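Local coordinates for cyclin-dependent kinase inhibitor 3 (Homo sapiens, PDB 1FPZ), which removes phosphate from phosphotyrosine and phosphoserine or phosphothreonine residues of proteins, dephosphorylating the kinase CDK2 in a cyclin-dependent manner, at residues S163-Q166 with A167-S170; A152-L155 with L156-S159. The protein carries 1 engineered substitution. One frame throughout, in Å; residues are numbered along the deposited sequence.

Contact 1: residues S163-Q166 with A167-S170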
ATOM      1  N   SER A 163      15.297  10.793   5.786  1.00 64.32           N
ATOM      2  CA  SER A 163      15.657   9.804   6.792  1.00 63.82           C
ATOM      3  C   SER A 163      14.516   8.832   7.043  1.00 63.92           C
ATOM      4  O   SER A 163      13.355   9.136   6.775  1.00 63.31           O
ATOM      5  CB  SER A 163      15.989  10.504   8.104  1.00 62.97           C
ATOM      6  OG  SER A 163      14.829  11.126   8.627  1.00 61.84           O
ATOM      7  N   PRO A 164      14.834   7.649   7.582  1.00 64.04           N
ATOM      8  CA  PRO A 164      13.802   6.654   7.864  1.00 63.50           C
ATOM      9  C   PRO A 164      12.830   7.288   8.840  1.00 62.63           C
ATOM     10  O   PRO A 164      11.615   7.133   8.739  1.00 63.40           O
ATOM     11  CB  PRO A 164      14.595   5.514   8.503  1.00 64.18           C
ATOM     12  CG  PRO A 164      15.985   5.677   7.921  1.00 64.13           C
ATOM     13  CD  PRO A 164      16.163   7.164   7.998  1.00 64.78           C
ATOM     14  N   GLU A 165      13.388   8.028   9.788  1.00 61.06           N
ATOM     15  CA  GLU A 165      12.576   8.691  10.788  1.00 58.50           C
ATOM     16  C   GLU A 165      11.647   9.705  10.152  1.00 56.51           C
ATOM     17  O   GLU A 165      10.498   9.843  10.571  1.00 57.11           O
ATOM     18  CB  GLU A 165      13.475   9.350  11.828  1.00 59.16           C
ATOM     19  CG  GLU A 165      14.244   8.323  12.644  1.00 59.00           C
ATOM     20  CD  GLU A 165      13.320   7.367  13.386  1.00 57.98           C
ATOM     21  OE1 GLU A 165      13.825   6.366  13.925  1.00 58.60           O
ATOM     22  OE2 GLU A 165      12.098   7.617  13.442  1.00 56.58           O
ATOM     23  N   GLN A 166      12.136  10.409   9.137  1.00 54.18           N
ATOM     24  CA  GLN A 166      11.315  11.396   8.443  1.00 52.33           C
ATOM     25  C   GLN A 166      10.202  10.753   7.613  1.00 50.98           C
ATOM     26  O   GLN A 166       9.071  11.245   7.576  1.00 49.58           O
ATOM     27  CB  GLN A 166      12.179  12.266   7.532  1.00 52.20           C
ATOM     28  CG  GLN A 166      12.932  13.357   8.269  1.00 51.96           C
ATOM     29  CD  GLN A 166      13.469  14.409   7.343  1.00 51.82           C
ATOM     30  OE1 GLN A 166      14.296  14.125   6.481  1.00 52.26           O
ATOM     31  NE2 GLN A 166      12.995  15.642   7.510  1.00 52.18           N
ATOM     32  N   ALA A 167      10.521   9.644   6.952  1.00 49.31           N
ATOM     33  CA  ALA A 167       9.535   8.960   6.123  1.00 46.59           C
ATOM     34  C   ALA A 167       8.457   8.397   7.002  1.00 44.62           C
ATOM     35  O   ALA A 167       7.291   8.347   6.630  1.00 44.76           O
ATOM     36  CB  ALA A 167      10.186   7.850   5.330  1.00 46.21           C
ATOM     37  N   ILE A 168       8.858   7.969   8.182  1.00 43.70           N
ATOM     38  CA  ILE A 168       7.917   7.419   9.123  1.00 42.44           C
ATOM     39  C   ILE A 168       7.012   8.560   9.583  1.00 40.98           C
ATOM     40  O   ILE A 168       5.794   8.412   9.631  1.00 40.70           O
ATOM     41  CB  ILE A 168       8.701   6.739  10.274  1.00 43.12           C
ATOM     42  CG1 ILE A 168       9.567   5.618   9.672  1.00 42.52           C
ATOM     43  CG2 ILE A 168       7.754   6.171  11.315  1.00 42.05           C
ATOM     44  CD1 ILE A 168      10.669   5.125  10.561  1.00 41.70           C
ATOM     45  N   ASP A 169       7.601   9.719   9.860  1.00 40.66           N
ATOM     46  CA  ASP A 169       6.824  10.875  10.303  1.00 40.25           C
ATOM     47  C   ASP A 169       5.769  11.271   9.268  1.00 39.47           C
ATOM     48  O   ASP A 169       4.627  11.577   9.605  1.00 38.40           O
ATOM     49  CB  ASP A 169       7.756  12.062  10.572  1.00 41.14           C
ATOM     50  CG  ASP A 169       8.781  11.772  11.667  1.00 41.87           C
ATOM     51  OD1 ASP A 169       8.450  10.994  12.589  1.00 41.31           O
ATOM     52  OD2 ASP A 169       9.906  12.334  11.620  1.00 39.37           O
ATOM     53  N   SER A 170       6.150  11.264   7.996  1.00 39.35           N
ATOM     54  CA  SER A 170       5.199  11.625   6.949  1.00 39.13           C
ATOM     55  C   SER A 170       3.987  10.703   6.924  1.00 39.72           C
ATOM     56  O   SER A 170       2.864  11.161   6.736  1.00 39.04           O
ATOM     57  CB  SER A 170       5.865  11.609   5.575  1.00 38.64           C
ATOM     58  OG  SER A 170       6.991  12.462   5.524  1.00 39.31           O
TER
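Ser170 reaches back one turn to Gln166 and doubles the ordinary helical bond there. Its CB lies 3.8 Å from Gln166 O, and with OG anti to its own carbonyl carbon (chi1 -56°) the hydroxyl is swung beside the backbone N, where OG donates to Gln166 O over 3.2 Å. Ser170 N donates to the same Gln166 O at 3.0 Å, and the two donors approach from opposite faces of the carbonyl plane. The hydroxyl of this buried serine is thus paired within its own helix.

At the other end Ser163 is the N-cap of helix 164-175: its OG accepts from Gln166 N at 2.8 Å, an N-H that has no preceding turn to bond to. Pro164 suits the first turn, since its ring nitrogen has no hydrogen to satisfy. Ala167 N donates to Ser163 O at 2.9 Å, and the small Ala167 methyl lets helix 146-158 come close. On the outer side, Asp169 has its salt-bridge partner in Arg172, a turn ahead.

Two serine hydroxyls, one accepting from an N-H and one donating to a C=O, therefore add to this helix bonds that its backbone alone would not supply.

Contact 2: residues A152-L155 with L156-S159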
ATOM      1  N   ALA A 152       6.359   4.297   3.066  1.00 26.23           N
ATOM      2  CA  ALA A 152       7.557   4.896   3.642  1.00 26.56           C
ATOM      3  C   ALA A 152       8.807   4.379   2.941  1.00 27.30           C
ATOM      4  O   ALA A 152       9.801   5.094   2.807  1.00 29.76           O
ATOM      5  CB  ALA A 152       7.608   4.612   5.105  1.00 26.68           C
ATOM      6  N   CYS A 153       8.763   3.134   2.497  1.00 27.28           N
ATOM      7  CA  CYS A 153       9.893   2.589   1.760  1.00 28.30           C
ATOM      8  C   CYS A 153      10.046   3.337   0.427  1.00 26.85           C
ATOM      9  O   CYS A 153      11.154   3.628   0.001  1.00 27.76           O
ATOM     10  CB  CYS A 153       9.671   1.103   1.486  1.00 30.61           C
ATOM     11  SG  CYS A 153      10.512   0.034   2.621  1.00 32.75           S
ATOM     12  N   LEU A 154       8.919   3.643  -0.221  1.00 26.60           N
ATOM     13  CA  LEU A 154       8.921   4.342  -1.516  1.00 25.56           C
ATOM     14  C   LEU A 154       9.535   5.743  -1.362  1.00 26.56           C
ATOM     15  O   LEU A 154      10.210   6.218  -2.258  1.00 27.44           O
ATOM     16  CB  LEU A 154       7.491   4.442  -2.088  1.00 23.91           C
ATOM     17  CG  LEU A 154       7.319   5.227  -3.422  1.00 23.96           C
ATOM     18  CD1 LEU A 154       7.747   4.364  -4.600  1.00 20.00           C
ATOM     19  CD2 LEU A 154       5.852   5.645  -3.647  1.00 21.69           C
ATOM     20  N   LEU A 155       9.299   6.401  -0.228  1.00 27.82           N
ATOM     21  CA  LEU A 155       9.871   7.730  -0.003  1.00 29.84           C
ATOM     22  C   LEU A 155      11.395   7.595   0.076  1.00 32.05           C
ATOM     23  O   LEU A 155      12.106   8.353  -0.573  1.00 33.58           O
ATOM     24  CB  LEU A 155       9.320   8.375   1.278  1.00 28.11           C
ATOM     25  CG  LEU A 155       7.824   8.703   1.191  1.00 28.64           C
ATOM     26  CD1 LEU A 155       7.353   9.322   2.483  1.00 24.91           C
ATOM     27  CD2 LEU A 155       7.580   9.667   0.004  1.00 27.82           C
ATOM     28  N   LEU A 156      11.894   6.635   0.860  1.00 33.34           N
ATOM     29  CA  LEU A 156      13.340   6.420   0.952  1.00 33.77           C
ATOM     30  C   LEU A 156      13.858   6.044  -0.424  1.00 35.32           C
ATOM     31  O   LEU A 156      14.953   6.438  -0.837  1.00 36.14           O
ATOM     32  CB  LEU A 156      13.660   5.275   1.902  1.00 33.11           C
ATOM     33  CG  LEU A 156      13.621   5.427   3.416  1.00 33.28           C
ATOM     34  CD1 LEU A 156      12.921   6.694   3.870  1.00 34.79           C
ATOM     35  CD2 LEU A 156      12.937   4.212   3.953  1.00 33.77           C
ATOM     36  N   TYR A 157      13.052   5.265  -1.130  1.00 36.10           N
ATOM     37  CA  TYR A 157      13.403   4.788  -2.451  1.00 36.03           C
ATOM     38  C   TYR A 157      13.592   5.929  -3.436  1.00 36.51           C
ATOM     39  O   TYR A 157      14.610   5.987  -4.123  1.00 37.28           O
ATOM     40  CB  TYR A 157      12.317   3.821  -2.934  1.00 34.68           C
ATOM     41  CG  TYR A 157      12.659   3.085  -4.207  1.00 32.68           C
ATOM     42  CD1 TYR A 157      13.575   2.025  -4.210  1.00 33.13           C
ATOM     43  CD2 TYR A 157      12.076   3.462  -5.413  1.00 31.50           C
ATOM     44  CE1 TYR A 157      13.900   1.361  -5.402  1.00 31.86           C
ATOM     45  CE2 TYR A 157      12.377   2.820  -6.589  1.00 32.14           C
ATOM     46  CZ  TYR A 157      13.286   1.769  -6.588  1.00 32.81           C
ATOM     47  OH  TYR A 157      13.527   1.126  -7.776  1.00 31.90           O
ATOM     48  N   LEU A 158      12.630   6.848  -3.498  1.00 37.44           N
ATOM     49  CA  LEU A 158      12.736   7.969  -4.435  1.00 38.88           C
ATOM     50  C   LEU A 158      13.566   9.158  -3.938  1.00 41.05           C
ATOM     51  O   LEU A 158      13.762  10.113  -4.672  1.00 40.68           O
ATOM     52  CB  LEU A 158      11.344   8.457  -4.852  1.00 36.26           C
ATOM     53  CG  LEU A 158      10.473   7.512  -5.679  1.00 34.38           C
ATOM     54  CD1 LEU A 158       9.039   7.990  -5.664  1.00 32.04           C
ATOM     55  CD2 LEU A 158      10.991   7.436  -7.109  1.00 34.45           C
ATOM     56  N   SER A 159      14.033   9.117  -2.695  1.00 44.73           N
ATOM     57  CA  SER A 159      14.861  10.210  -2.173  1.00 48.18           C
ATOM     58  C   SER A 159      16.073   9.688  -1.414  1.00 51.72           C
ATOM     59  O   SER A 159      15.981   8.743  -0.638  1.00 52.38           O
ATOM     60  CB  SER A 159      14.072  11.126  -1.242  1.00 45.90           C
ATOM     61  OG  SER A 159      14.930  12.126  -0.724  1.00 42.82           O
TER
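Leu154 and Leu158 stand one turn apart and lie alongside each other, their branches running in a common direction, with Leu154 CG 4.0 Å from Leu158 CD1. In the backbone of the same turn Leu158 N donates to Leu154 O over 2.8 Å. Tyr157 N is held likewise by Cys153 O at 2.7 Å. Leu156 N makes a longer but straighter bond to Ala152 O, with an N-H...O angle of 169°. The regular ladder then fades: Ser159 N reaches Leu155 O at an angle of only 123°, a weak bond, and has a second weak one to Leu156 O.

Ser159 is the first residue to leave helical geometry. Its OG, anti to the backbone N (chi1 178°), accepts from Thr161 N in the following loop. Arg193 donates to the carbonyl oxygen of Ser159 and, weakly, to that of Leu156. The leucines suit their places because they bring no polar groups: Leu154 packs on Leu126, and Leu155 on Leu171. Tyr157, the polar exception, lies against helix 116-131, touching Met123, Glu124 and Thr127.

Backbone polarity is thus absorbed by i to i+4 bonds where the helix is regular and partly by Arg193 where it ends, so the leucines can offer pure hydrocarbon to their neighbours.

The two contacts belong to successive helices, 146-158 and 164-175, with contact 2 at the end of the first and contact 1 at the start of the second. Contact 2 is buried, and its side chains are mostly aliphatic; contact 1 is only partly buried, with Glu165 and Gln166 exposed and Ala167, Ile168 and Ser170 buried. Their centres lie 9 Å apart, and they meet where Ala167 CB comes 3.3 Å from Leu156 CD1, a small residue receiving a large one. Both use serine at a helix boundary, but in contact 1 it serves a helix start and in contact 2 a helix end.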